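Local coordinates for uncharacterized protein (Bordetella bronchiseptica, PDB 4XG0), which probably acts as a kinase of acid sugars in a catabolic pathway, as a member of the DUF1537 family, at residues 342-347 / 367-372; 320-325 / 333-338; 262-267 / 337-342. All blocks are in the same frame, centred on the assembly; numbering follows the deposited sequence.

In the fold
All three contacts lie in the nucleotide-binding C-terminal domain, on the same side of the chain's centre, and all use helix 334-349. Its first turn meets 320-325 in contact 2, the next turn meets 262-267 in contact 3, and a later one meets the end of helix 360-369 in contact 1. Contacts 2 and 3 have centres about 5 Å apart, for strands 317-321 and 259-263 are neighbours in the mixed sheet; contact 1 is centred about 14 Å from contact 2 and 11 Å from contact 3. Along the chain 262-267 comes first and 367-372 last. One helix thus joins two strand exits and a second helix within the domain that probably binds the nucleotide.

Contact 1. Residues 342-347 / 367-372; sequences LAARLV and LAALQA
Ala-344 and Leu-370 make most of this contact, the methyl of Ala-344 pressing against the branched end of the leucine. Its CB lies 3.5 Å from Leu-370 CD2, tighter than usual for two carbons, and nearly as close to CG, and CD2 also reaches over Ala-344 CA at 3.8 Å. The leucine does this with CG beside its own backbone N and anti to its carbonyl carbon (chi1 -70°), which brings the end of the side chain nearer to helix 334-349 than the direction of its CB would suggest. On the same methyl a second touch comes from Ala-369, whose CB stands 3.7 Å from Ala-344 CB. The small methyl of Ala-344 goes with a close approach of the backbones, the CA atoms of Ala-344 and Leu-370 being 5.6 Å apart. No hydrogen bond crosses the interface. The second helix ends here in a Schellman motif, with Gln-371 at positive phi (61°), Ala-372 N bonded to Leu-367 O and Gln-371 N to Ala-368 O. Behind the contact Leu-370 also rests on Leu-390 of strand 385-391, while Ala-343 and Val-347 face strand 259-263. Helices 334-349 and 360-369, which precede and follow strand 354-358, thus lie side by side on one face of the sheet, as in layered alpha/beta domains.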
ATOM      1  N   LEU A 342      23.251  -3.897  18.739  1.00 23.69           N
ATOM      2  CA  LEU A 342      22.029  -4.587  19.205  1.00 24.36           C
ATOM      3  C   LEU A 342      20.953  -4.707  18.093  1.00 22.51           C
ATOM      4  O   LEU A 342      20.334  -5.769  17.912  1.00 23.18           O
ATOM      5  CB  LEU A 342      21.462  -3.869  20.439  1.00 23.04           C
ATOM      6  CG  LEU A 342      22.416  -3.876  21.656  1.00 24.93           C
ATOM      7  CD1 LEU A 342      21.865  -3.080  22.823  1.00 33.53           C
ATOM      8  CD2 LEU A 342      22.735  -5.300  22.108  1.00 29.04           C
ATOM      9  N   ALA A 343      20.744  -3.631  17.345  1.00 20.40           N
ATOM     10  CA  ALA A 343      19.807  -3.666  16.232  1.00 23.71           C
ATOM     11  C   ALA A 343      20.183  -4.808  15.304  1.00 23.27           C
ATOM     12  O   ALA A 343      19.314  -5.556  14.844  1.00 19.99           O
ATOM     13  CB  ALA A 343      19.806  -2.353  15.477  1.00 21.04           C
ATOM     14  N   ALA A 344      21.475  -4.949  15.026  1.00 20.99           N
ATOM     15  CA  ALA A 344      21.928  -6.006  14.098  1.00 20.94           C
ATOM     16  C   ALA A 344      21.673  -7.370  14.676  1.00 24.78           C
ATOM     17  O   ALA A 344      21.244  -8.296  13.961  1.00 21.90           O
ATOM     18  CB  ALA A 344      23.411  -5.847  13.770  1.00 22.85           C
ATOM     19  N   ARG A 345      21.959  -7.536  15.964  1.00 23.03           N
ATOM     20  CA  ARG A 345      21.686  -8.817  16.599  1.00 19.73           C
ATOM     21  C   ARG A 345      20.211  -9.201  16.450  1.00 21.68           C
ATOM     22  O   ARG A 345      19.871 -10.369  16.178  1.00 25.73           O
ATOM     23  CB  ARG A 345      22.113  -8.809  18.055  1.00 21.30           C
ATOM     24  CG  ARG A 345      23.599  -9.038  18.272  1.00 37.33           C
ATOM     25  CD  ARG A 345      24.053  -8.754  19.705  1.00 42.03           C
ATOM     26  NE  ARG A 345      23.259  -9.444  20.723  1.00 33.26           N
ATOM     27  CZ  ARG A 345      23.383  -9.233  22.033  1.00 29.43           C
ATOM     28  NH1 ARG A 345      24.266  -8.374  22.464  1.00 32.54           N
ATOM     29  NH2 ARG A 345      22.624  -9.889  22.908  1.00 37.27           N
ATOM     30  N   LEU A 346      19.337  -8.225  16.626  1.00 22.35           N
ATOM     31  CA  LEU A 346      17.889  -8.463  16.543  1.00 23.08           C
ATOM     32  C   LEU A 346      17.394  -8.830  15.139  1.00 21.02           C
ATOM     33  O   LEU A 346      16.588  -9.753  14.950  1.00 23.35           O
ATOM     34  CB  LEU A 346      17.163  -7.212  17.013  1.00 21.40           C
ATOM     35  CG  LEU A 346      15.662  -7.399  17.150  1.00 25.63           C
ATOM     36  CD1 LEU A 346      15.332  -8.646  17.878  1.00 38.14           C
ATOM     37  CD2 LEU A 346      15.126  -6.220  17.923  1.00 27.96           C
ATOM     38  N   VAL A 347      17.847  -8.064  14.154  1.00 22.40           N
ATOM     39  CA  VAL A 347      17.558  -8.365  12.763  1.00 20.13           C
ATOM     40  C   VAL A 347      17.991  -9.779  12.380  1.00 18.56           C
ATOM     41  O   VAL A 347      17.277 -10.502  11.682  1.00 20.88           O
ATOM     42  CB  VAL A 347      18.265  -7.374  11.847  1.00 21.27           C
ATOM     43  CG1 VAL A 347      18.216  -7.851  10.423  1.00 26.19           C
ATOM     44  CG2 VAL A 347      17.652  -5.972  12.001  1.00 21.99           C
ATOM     45  N   LEU A 367      24.716  -0.077   9.840  1.00 23.02           N
ATOM     46  CA  LEU A 367      25.326  -0.691   8.688  1.00 20.06           C
ATOM     47  C   LEU A 367      26.650  -1.345   9.038  1.00 22.99           C
ATOM     48  O   LEU A 367      26.984  -2.433   8.536  1.00 26.72           O
ATOM     49  CB  LEU A 367      25.476   0.303   7.542  1.00 20.64           C
ATOM     50  CG  LEU A 367      24.262   0.285   6.580  1.00 24.99           C
ATOM     51  CD1 LEU A 367      23.026   0.872   7.228  1.00 30.83           C
ATOM     52  CD2 LEU A 367      24.597   1.033   5.301  1.00 28.40           C
ATOM     53  N   ALA A 368      27.384  -0.727   9.950  1.00 25.63           N
ATOM     54  CA  ALA A 368      28.706  -1.251  10.248  1.00 27.98           C
ATOM     55  C   ALA A 368      28.527  -2.576  10.968  1.00 24.30           C
ATOM     56  O   ALA A 368      29.248  -3.547  10.686  1.00 27.92           O
ATOM     57  CB  ALA A 368      29.495  -0.289  11.092  1.00 28.77           C
ATOM     58  N   ALA A 369      27.552  -2.622  11.874  1.00 26.35           N
ATOM     59  CA  ALA A 369      27.300  -3.831  12.675  1.00 24.51           C
ATOM     60  C   ALA A 369      26.815  -4.981  11.835  1.00 26.22           C
ATOM     61  O   ALA A 369      27.086  -6.136  12.138  1.00 27.80           O
ATOM     62  CB  ALA A 369      26.329  -3.565  13.763  1.00 26.89           C
ATOM     63  N   LEU A 370      26.073  -4.668  10.783  1.00 24.56           N
ATOM     64  CA  LEU A 370      25.619  -5.695   9.835  1.00 25.23           C
ATOM     65  C   LEU A 370      26.612  -5.952   8.693  1.00 28.54           C
ATOM     66  O   LEU A 370      26.356  -6.770   7.820  1.00 29.32           O
ATOM     67  CB  LEU A 370      24.262  -5.315   9.270  1.00 22.41           C
ATOM     68  CG  LEU A 370      23.072  -5.379  10.231  1.00 22.67           C
ATOM     69  CD1 LEU A 370      21.865  -4.715   9.615  1.00 25.37           C
ATOM     70  CD2 LEU A 370      22.753  -6.840  10.528  1.00 24.41           C
ATOM     71  N   GLN A 371      27.742  -5.247   8.712  1.00 26.00           N
ATOM     72  CA  GLN A 371      28.811  -5.433   7.728  1.00 28.74           C
ATOM     73  C   GLN A 371      28.312  -5.132   6.316  1.00 26.27           C
ATOM     74  O   GLN A 371      28.779  -5.706   5.330  1.00 31.39           O
ATOM     75  CB  GLN A 371      29.416  -6.851   7.844  1.00 30.73           C
ATOM     76  CG  GLN A 371      29.748  -7.239   9.297  1.00 37.32           C
ATOM     77  CD  GLN A 371      30.143  -8.717   9.459  1.00 44.67           C
ATOM     78  OE1 GLN A 371      29.640  -9.597   8.743  1.00 55.79           O
ATOM     79  NE2 GLN A 371      31.034  -8.988  10.406  1.00 43.71           N
ATOM     80  N   ALA A 372      27.362  -4.204   6.231  1.00 25.84           N
ATOM     81  CA  ALA A 372      26.869  -3.746   4.957  1.00 25.75           C
ATOM     82  C   ALA A 372      27.829  -2.742   4.359  1.00 29.13           C
ATOM     83  O   ALA A 372      28.332  -1.849   5.068  1.00 32.90           O
ATOM     84  CB  ALA A 372      25.485  -3.117   5.114  1.00 23.73           C
TER

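Contact 2. Residues 320-325 / 333-338; sequences LLAPEG and DSVARR
Val-335 lays both its methyl groups against the chain that leaves strand 317-321, one over Ala-322 and Pro-323, the other over the carbonyl of Gly-325. CG1, anti to the backbone N (chi1 162°), meets Ala-322 CB at 3.8 Å and Pro-323 O at the same separation, with the proline ring a little farther away, its CD 4.3 Å from Val-335 CG1. The second branch, CG2, sits beside the backbone N and approaches Gly-325 O at 3.4 Å. The run 322-325 therefore passes over the valine, meeting CG1 near its start and CG2 at its end. Ala-322 directs its CB at the helix, whereas the proline contributes its ring carbon CD and its carbonyl oxygen. Gly-325 joins through its backbone; phi 104° and psi -153° are a conformation accessible mainly to glycine. Leu-289 and Leu-292 of helix 289-292 touch both Pro-323 and Val-335, extending the apolar cluster beyond the two segments. Polar groups nearby find their partners outside the interface: Ala-322 O accepts from Arg-271 NH1, and Ser-334 OG is bonded to Leu-327 N and Asp-331 O, just before the helix. Asp-333 occupies the N-cap position without a capping bond from its side chain. With no hydrogen bond or salt bridge between the segments, the first turn of helix 334-349 is seated on the strand's exit by shape and van der Waals contact around one valine.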
ATOM      1  N   LEU A 320      14.217   1.303  19.005  1.00 23.50           N
ATOM      2  CA  LEU A 320      15.287   1.488  19.984  1.00 21.77           C
ATOM      3  C   LEU A 320      15.642   2.963  20.056  1.00 23.89           C
ATOM      4  O   LEU A 320      16.048   3.566  19.057  1.00 24.51           O
ATOM      5  CB  LEU A 320      16.529   0.680  19.611  1.00 22.98           C
ATOM      6  CG  LEU A 320      16.260  -0.687  19.004  1.00 23.80           C
ATOM      7  CD1 LEU A 320      17.589  -1.403  18.719  1.00 29.43           C
ATOM      8  CD2 LEU A 320      15.421  -1.535  19.930  1.00 24.86           C
ATOM      9  N   LEU A 321      15.467   3.539  21.236  1.00 26.18           N
ATOM     10  CA  LEU A 321      15.670   4.959  21.460  1.00 25.90           C
ATOM     11  C   LEU A 321      16.924   5.236  22.310  1.00 30.72           C
ATOM     12  O   LEU A 321      17.019   4.794  23.457  1.00 26.54           O
ATOM     13  CB  LEU A 321      14.431   5.528  22.148  1.00 27.31           C
ATOM     14  CG  LEU A 321      14.410   7.048  22.368  1.00 29.94           C
ATOM     15  CD1 LEU A 321      14.639   7.761  21.038  1.00 30.51           C
ATOM     16  CD2 LEU A 321      13.092   7.466  23.025  1.00 34.35           C
ATOM     17  N   ALA A 322      17.873   5.988  21.752  1.00 25.99           N
ATOM     18  CA  ALA A 322      19.121   6.293  22.451  1.00 29.90           C
ATOM     19  C   ALA A 322      18.895   7.256  23.588  1.00 34.91           C
ATOM     20  O   ALA A 322      18.143   8.197  23.439  1.00 34.83           O
ATOM     21  CB  ALA A 322      20.121   6.898  21.498  1.00 36.45           C
ATOM     22  N   PRO A 323      19.554   7.033  24.730  1.00 29.65           N
ATOM     23  CA  PRO A 323      19.635   8.133  25.694  1.00 30.27           C
ATOM     24  C   PRO A 323      20.782   9.080  25.314  1.00 34.15           C
ATOM     25  O   PRO A 323      21.693   8.711  24.558  1.00 35.14           O
ATOM     26  CB  PRO A 323      19.925   7.409  27.002  1.00 31.72           C
ATOM     27  CG  PRO A 323      20.679   6.229  26.612  1.00 33.04           C
ATOM     28  CD  PRO A 323      20.151   5.794  25.265  1.00 27.20           C
ATOM     29  N   GLU A 324      20.732  10.295  25.837  1.00 39.54           N
ATOM     30  CA  GLU A 324      21.800  11.262  25.652  1.00 36.85           C
ATOM     31  C   GLU A 324      23.069  10.829  26.388  1.00 35.94           C
ATOM     32  O   GLU A 324      22.997  10.166  27.423  1.00 38.77           O
ATOM     33  CB  GLU A 324      21.326  12.634  26.165  1.00 49.78           C
ATOM     34  CG  GLU A 324      22.310  13.773  25.952  1.00 56.57           C
ATOM     35  CD  GLU A 324      21.621  15.100  25.611  1.00 70.49           C
ATOM     36  OE1 GLU A 324      20.369  15.140  25.494  1.00 70.04           O
ATOM     37  OE2 GLU A 324      22.343  16.110  25.453  1.00 76.20           O
ATOM     38  N   GLY A 325      24.224  11.199  25.836  1.00 36.05           N
ATOM     39  CA  GLY A 325      25.504  10.996  26.489  1.00 37.51           C
ATOM     40  C   GLY A 325      26.340   9.850  25.941  1.00 35.35           C
ATOM     41  O   GLY A 325      26.258   9.476  24.764  1.00 36.75           O
ATOM     42  N   ASP A 333      31.250   7.854  20.968  1.00 42.37           N
ATOM     43  CA  ASP A 333      30.256   7.306  20.034  1.00 43.33           C
ATOM     44  C   ASP A 333      29.697   5.959  20.514  1.00 37.59           C
ATOM     45  O   ASP A 333      29.069   5.232  19.743  1.00 39.59           O
ATOM     46  CB  ASP A 333      30.860   7.123  18.630  1.00 43.89           C
ATOM     47  CG  ASP A 333      29.796   6.866  17.558  1.00 47.98           C
ATOM     48  OD1 ASP A 333      28.827   7.656  17.505  1.00 50.70           O
ATOM     49  OD2 ASP A 333      29.916   5.882  16.771  1.00 39.78           O
ATOM     50  N   SER A 334      29.898   5.653  21.794  1.00 31.78           N
ATOM     51  CA  SER A 334      29.596   4.340  22.349  1.00 33.80           C
ATOM     52  C   SER A 334      28.107   4.029  22.337  1.00 35.69           C
ATOM     53  O   SER A 334      27.720   2.874  22.126  1.00 30.38           O
ATOM     54  CB  SER A 334      30.167   4.204  23.772  1.00 35.90           C
ATOM     55  OG  SER A 334      29.751   5.263  24.611  1.00 36.41           O
ATOM     56  N   VAL A 335      27.269   5.045  22.520  1.00 31.86           N
ATOM     57  CA  VAL A 335      25.827   4.815  22.565  1.00 33.84           C
ATOM     58  C   VAL A 335      25.295   4.373  21.206  1.00 26.61           C
ATOM     59  O   VAL A 335      24.577   3.383  21.112  1.00 26.77           O
ATOM     60  CB  VAL A 335      25.037   6.069  23.065  1.00 30.38           C
ATOM     61  CG1 VAL A 335      23.556   5.961  22.681  1.00 27.82           C
ATOM     62  CG2 VAL A 335      25.175   6.222  24.576  1.00 31.01           C
ATOM     63  N   ALA A 336      25.675   5.082  20.149  1.00 28.52           N
ATOM     64  CA  ALA A 336      25.214   4.748  18.803  1.00 29.22           C
ATOM     65  C   ALA A 336      25.838   3.411  18.358  1.00 28.97           C
ATOM     66  O   ALA A 336      25.177   2.568  17.749  1.00 26.70           O
ATOM     67  CB  ALA A 336      25.597   5.844  17.866  1.00 29.66           C
ATOM     68  N   ARG A 337      27.108   3.217  18.687  1.00 29.55           N
ATOM     69  CA  ARG A 337      27.805   1.983  18.295  1.00 33.44           C
ATOM     70  C   ARG A 337      27.056   0.792  18.881  1.00 28.61           C
ATOM     71  O   ARG A 337      26.787  -0.214  18.205  1.00 30.88           O
ATOM     72  CB  ARG A 337      29.239   1.996  18.810  1.00 34.98           C
ATOM     73  N   ARG A 338      26.747   0.913  20.161  1.00 25.66           N
ATOM     74  CA  ARG A 338      26.019  -0.103  20.905  1.00 26.43           C
ATOM     75  C   ARG A 338      24.615  -0.347  20.353  1.00 29.15           C
ATOM     76  O   ARG A 338      24.214  -1.502  20.172  1.00 28.40           O
ATOM     77  CB  ARG A 338      25.955   0.312  22.371  1.00 29.19           C
ATOM     78  CG  ARG A 338      25.132  -0.588  23.278  1.00 31.52           C
ATOM     79  CD  ARG A 338      25.833  -1.888  23.523  1.00 32.15           C
ATOM     80  NE  ARG A 338      25.144  -2.703  24.518  1.00 31.37           N
ATOM     81  CZ  ARG A 338      25.254  -4.028  24.591  1.00 36.99           C
ATOM     82  NH1 ARG A 338      24.589  -4.694  25.520  1.00 28.59           N
ATOM     83  NH2 ARG A 338      26.015  -4.682  23.722  1.00 35.45           N
TER

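Contact 3. Residues 262-267 / 337-342; sequences VVTSQH and RRLGEL. With SO4 (sulfate ion), chain F.
Leu-339 and Thr-264 meet through their methyl groups, CD1 of the leucine lying 3.8 Å from CG2 of the threonine as the two side chains slide past each other in opposite directions. The same leucine methyl comes to 4.1 Å from Val-263 O. Nearer the helix axis, Leu-339 CB packs against Val-262 CG1 at 4.2 Å. With CG anti to its carbonyl carbon (chi1 -86°), the leucine extends toward the end of the strand, where Leu-320 and Ala-322 from the neighbouring strand and its exit also touch it. No hydrogen bond joins the two segments, so van der Waals contact alone holds them together.

This is the sheet-helix layer of an alpha/beta domain: strand 259-263 lies between strands 317-321 and 354-358, and helix 334-349, on the crossover linking those two, packs over its end.

Hydrogen bonds instead shape the turn after the strand. Ser-265 OG accepts from His-267 N at 3.0 Å, an ST turn that leads into helix 268-279 with His-267 at its N-cap position. Thr-264 OG1 makes a weak bond to Thr-358 O of the adjacent strand.

Charged groups take part beside the apolar contact. A sulfate ion, probably from the crystallisation liquor, sits at the edge of the His-267 ring with its sulfur in the ring plane; ND1 donates to its O2 at 2.7 Å and to its O4 at 2.9 Å, bending each bond to about 140°. Ser-268 N also binds the anion, at the start of the helix. On the helix side, Arg-338 is fixed by a salt bridge from NH1 to Asp-295 and by NE bonding to Leu-292 O, while Leu-342 CD2 lies 3.6 Å above one face of the Arg-338 guanidinium plane, toward its rim.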
ATOM      1  N   VAL A 262      15.698   2.685  14.656  1.00 16.32           N
ATOM      2  CA  VAL A 262      16.782   2.956  15.561  1.00 16.58           C
ATOM      3  C   VAL A 262      17.004   4.456  15.545  1.00 19.93           C
ATOM      4  O   VAL A 262      17.260   5.058  14.483  1.00 21.38           O
ATOM      5  CB  VAL A 262      18.059   2.215  15.156  1.00 24.02           C
ATOM      6  CG1 VAL A 262      19.136   2.502  16.151  1.00 30.80           C
ATOM      7  CG2 VAL A 262      17.771   0.735  15.077  1.00 28.72           C
ATOM      8  N   VAL A 263      16.840   5.055  16.714  1.00 24.70           N
ATOM      9  CA  VAL A 263      16.943   6.500  16.864  1.00 19.61           C
ATOM     10  C   VAL A 263      18.060   6.830  17.823  1.00 25.51           C
ATOM     11  O   VAL A 263      17.923   6.643  19.027  1.00 26.31           O
ATOM     12  CB  VAL A 263      15.632   7.107  17.414  1.00 20.80           C
ATOM     13  CG1 VAL A 263      15.705   8.635  17.458  1.00 23.20           C
ATOM     14  CG2 VAL A 263      14.467   6.630  16.591  1.00 26.74           C
ATOM     15  N   THR A 264      19.158   7.334  17.277  1.00 28.44           N
ATOM     16  CA  THR A 264      20.324   7.691  18.080  1.00 35.68           C
ATOM     17  C   THR A 264      20.492   9.191  18.239  1.00 38.79           C
ATOM     18  O   THR A 264      21.288   9.655  19.074  1.00 39.13           O
ATOM     19  CB  THR A 264      21.611   7.132  17.443  1.00 30.40           C
ATOM     20  OG1 THR A 264      21.754   7.672  16.127  1.00 34.43           O
ATOM     21  CG2 THR A 264      21.547   5.647  17.349  1.00 35.64           C
ATOM     22  N   SER A 265      19.739   9.968  17.465  1.00 35.18           N
ATOM     23  CA  SER A 265      19.926  11.411  17.472  1.00 38.92           C
ATOM     24  C   SER A 265      19.393  12.011  18.762  1.00 41.39           C
ATOM     25  O   SER A 265      18.421  11.506  19.336  1.00 33.73           O
ATOM     26  CB  SER A 265      19.200  12.048  16.294  1.00 36.96           C
ATOM     27  OG  SER A 265      19.560  13.399  16.169  1.00 36.80           O
ATOM     28  N   GLN A 266      20.049  13.076  19.222  1.00 33.14           N
ATOM     29  CA  GLN A 266      19.508  13.909  20.274  1.00 41.44           C
ATOM     30  C   GLN A 266      18.913  15.215  19.723  1.00 45.11           C
ATOM     31  O   GLN A 266      18.504  16.081  20.501  1.00 40.81           O
ATOM     32  CB  GLN A 266      20.598  14.229  21.299  1.00 45.09           C
ATOM     33  CG  GLN A 266      21.175  12.984  21.940  1.00 47.46           C
ATOM     34  CD  GLN A 266      20.120  12.156  22.667  1.00 45.50           C
ATOM     35  OE1 GLN A 266      19.240  12.696  23.342  1.00 46.53           O
ATOM     36  NE2 GLN A 266      20.207  10.832  22.528  1.00 44.69           N
ATOM     37  N   HIS A 267      18.869  15.356  18.395  1.00 41.09           N
ATOM     38  CA  HIS A 267      18.167  16.481  17.766  1.00 39.05           C
ATOM     39  C   HIS A 267      16.708  16.408  18.165  1.00 38.38           C
ATOM     40  O   HIS A 267      16.136  15.314  18.184  1.00 34.03           O
ATOM     41  CB  HIS A 267      18.288  16.421  16.234  1.00 41.58           C
ATOM     42  CG  HIS A 267      19.607  16.901  15.720  1.00 41.72           C
ATOM     43  ND1 HIS A 267      20.062  18.182  15.937  1.00 47.85           N
ATOM     44  CD2 HIS A 267      20.577  16.268  15.020  1.00 43.12           C
ATOM     45  CE1 HIS A 267      21.253  18.323  15.381  1.00 50.95           C
ATOM     46  NE2 HIS A 267      21.590  17.178  14.824  1.00 46.83           N
ATOM     47  N   ARG A 337      27.108   3.217  18.687  1.00 29.55           N
ATOM     48  CA  ARG A 337      27.805   1.983  18.295  1.00 33.44           C
ATOM     49  C   ARG A 337      27.056   0.792  18.881  1.00 28.61           C
ATOM     50  O   ARG A 337      26.787  -0.214  18.205  1.00 30.88           O
ATOM     51  CB  ARG A 337      29.239   1.996  18.810  1.00 34.98           C
ATOM     52  N   ARG A 338      26.747   0.913  20.161  1.00 25.66           N
ATOM     53  CA  ARG A 338      26.019  -0.103  20.905  1.00 26.43           C
ATOM     54  C   ARG A 338      24.615  -0.347  20.353  1.00 29.15           C
ATOM     55  O   ARG A 338      24.214  -1.502  20.172  1.00 28.40           O
ATOM     56  CB  ARG A 338      25.955   0.312  22.371  1.00 29.19           C
ATOM     57  CG  ARG A 338      25.132  -0.588  23.278  1.00 31.52           C
ATOM     58  CD  ARG A 338      25.833  -1.888  23.523  1.00 32.15           C
ATOM     59  NE  ARG A 338      25.144  -2.703  24.518  1.00 31.37           N
ATOM     60  CZ  ARG A 338      25.254  -4.028  24.591  1.00 36.99           C
ATOM     61  NH1 ARG A 338      24.589  -4.694  25.520  1.00 28.59           N
ATOM     62  NH2 ARG A 338      26.015  -4.682  23.722  1.00 35.45           N
ATOM     63  N   LEU A 339      23.854   0.719  20.105  1.00 24.93           N
ATOM     64  CA  LEU A 339      22.520   0.553  19.526  1.00 22.87           C
ATOM     65  C   LEU A 339      22.603  -0.147  18.171  1.00 26.95           C
ATOM     66  O   LEU A 339      21.770  -0.997  17.829  1.00 26.77           O
ATOM     67  CB  LEU A 339      21.797   1.909  19.402  1.00 24.95           C
ATOM     68  CG  LEU A 339      21.042   2.347  20.652  1.00 36.18           C
ATOM     69  CD1 LEU A 339      20.373   3.688  20.367  1.00 39.19           C
ATOM     70  CD2 LEU A 339      20.008   1.307  21.097  1.00 27.53           C
ATOM     71  N   GLY A 340      23.639   0.188  17.411  1.00 26.50           N
ATOM     72  CA  GLY A 340      23.850  -0.416  16.107  1.00 27.80           C
ATOM     73  C   GLY A 340      24.095  -1.893  16.224  1.00 26.87           C
ATOM     74  O   GLY A 340      23.544  -2.697  15.464  1.00 28.57           O
ATOM     75  N   GLU A 341      24.944  -2.264  17.168  1.00 26.01           N
ATOM     76  CA  GLU A 341      25.254  -3.680  17.353  1.00 29.63           C
ATOM     77  C   GLU A 341      24.015  -4.452  17.790  1.00 28.55           C
ATOM     78  O   GLU A 341      23.758  -5.550  17.277  1.00 27.59           O
ATOM     79  CB  GLU A 341      26.376  -3.869  18.365  1.00 34.48           C
ATOM     80  CG  GLU A 341      27.738  -3.491  17.811  1.00 49.50           C
ATOM     81  CD  GLU A 341      28.713  -4.663  17.788  1.00 58.93           C
ATOM     82  OE1 GLU A 341      29.232  -5.025  18.871  1.00 59.28           O
ATOM     83  OE2 GLU A 341      28.964  -5.219  16.691  1.00 58.68           O
ATOM     84  N   LEU A 342      23.251  -3.897  18.739  1.00 23.69           N
ATOM     85  CA  LEU A 342      22.029  -4.587  19.205  1.00 24.36           C
ATOM     86  C   LEU A 342      20.953  -4.707  18.093  1.00 22.51           C
ATOM     87  O   LEU A 342      20.334  -5.769  17.912  1.00 23.18           O
ATOM     88  CB  LEU A 342      21.462  -3.869  20.439  1.00 23.04           C
ATOM     89  CG  LEU A 342      22.416  -3.876  21.656  1.00 24.93           C
ATOM     90  CD1 LEU A 342      21.865  -3.080  22.823  1.00 33.53           C
ATOM     91  CD2 LEU A 342      22.735  -5.300  22.108  1.00 29.04           C
TER
HETATM   92  S   SO4 F 505      18.501  20.667  17.625  1.00 54.79           S
HETATM   93  O1  SO4 F 505      17.646  20.196  18.716  1.00 52.59           O
HETATM   94  O2  SO4 F 505      18.128  20.064  16.341  1.00 51.39           O
HETATM   95  O3  SO4 F 505      18.383  22.126  17.547  1.00 60.04           O
HETATM   96  O4  SO4 F 505      19.907  20.337  17.903  1.00 56.46           O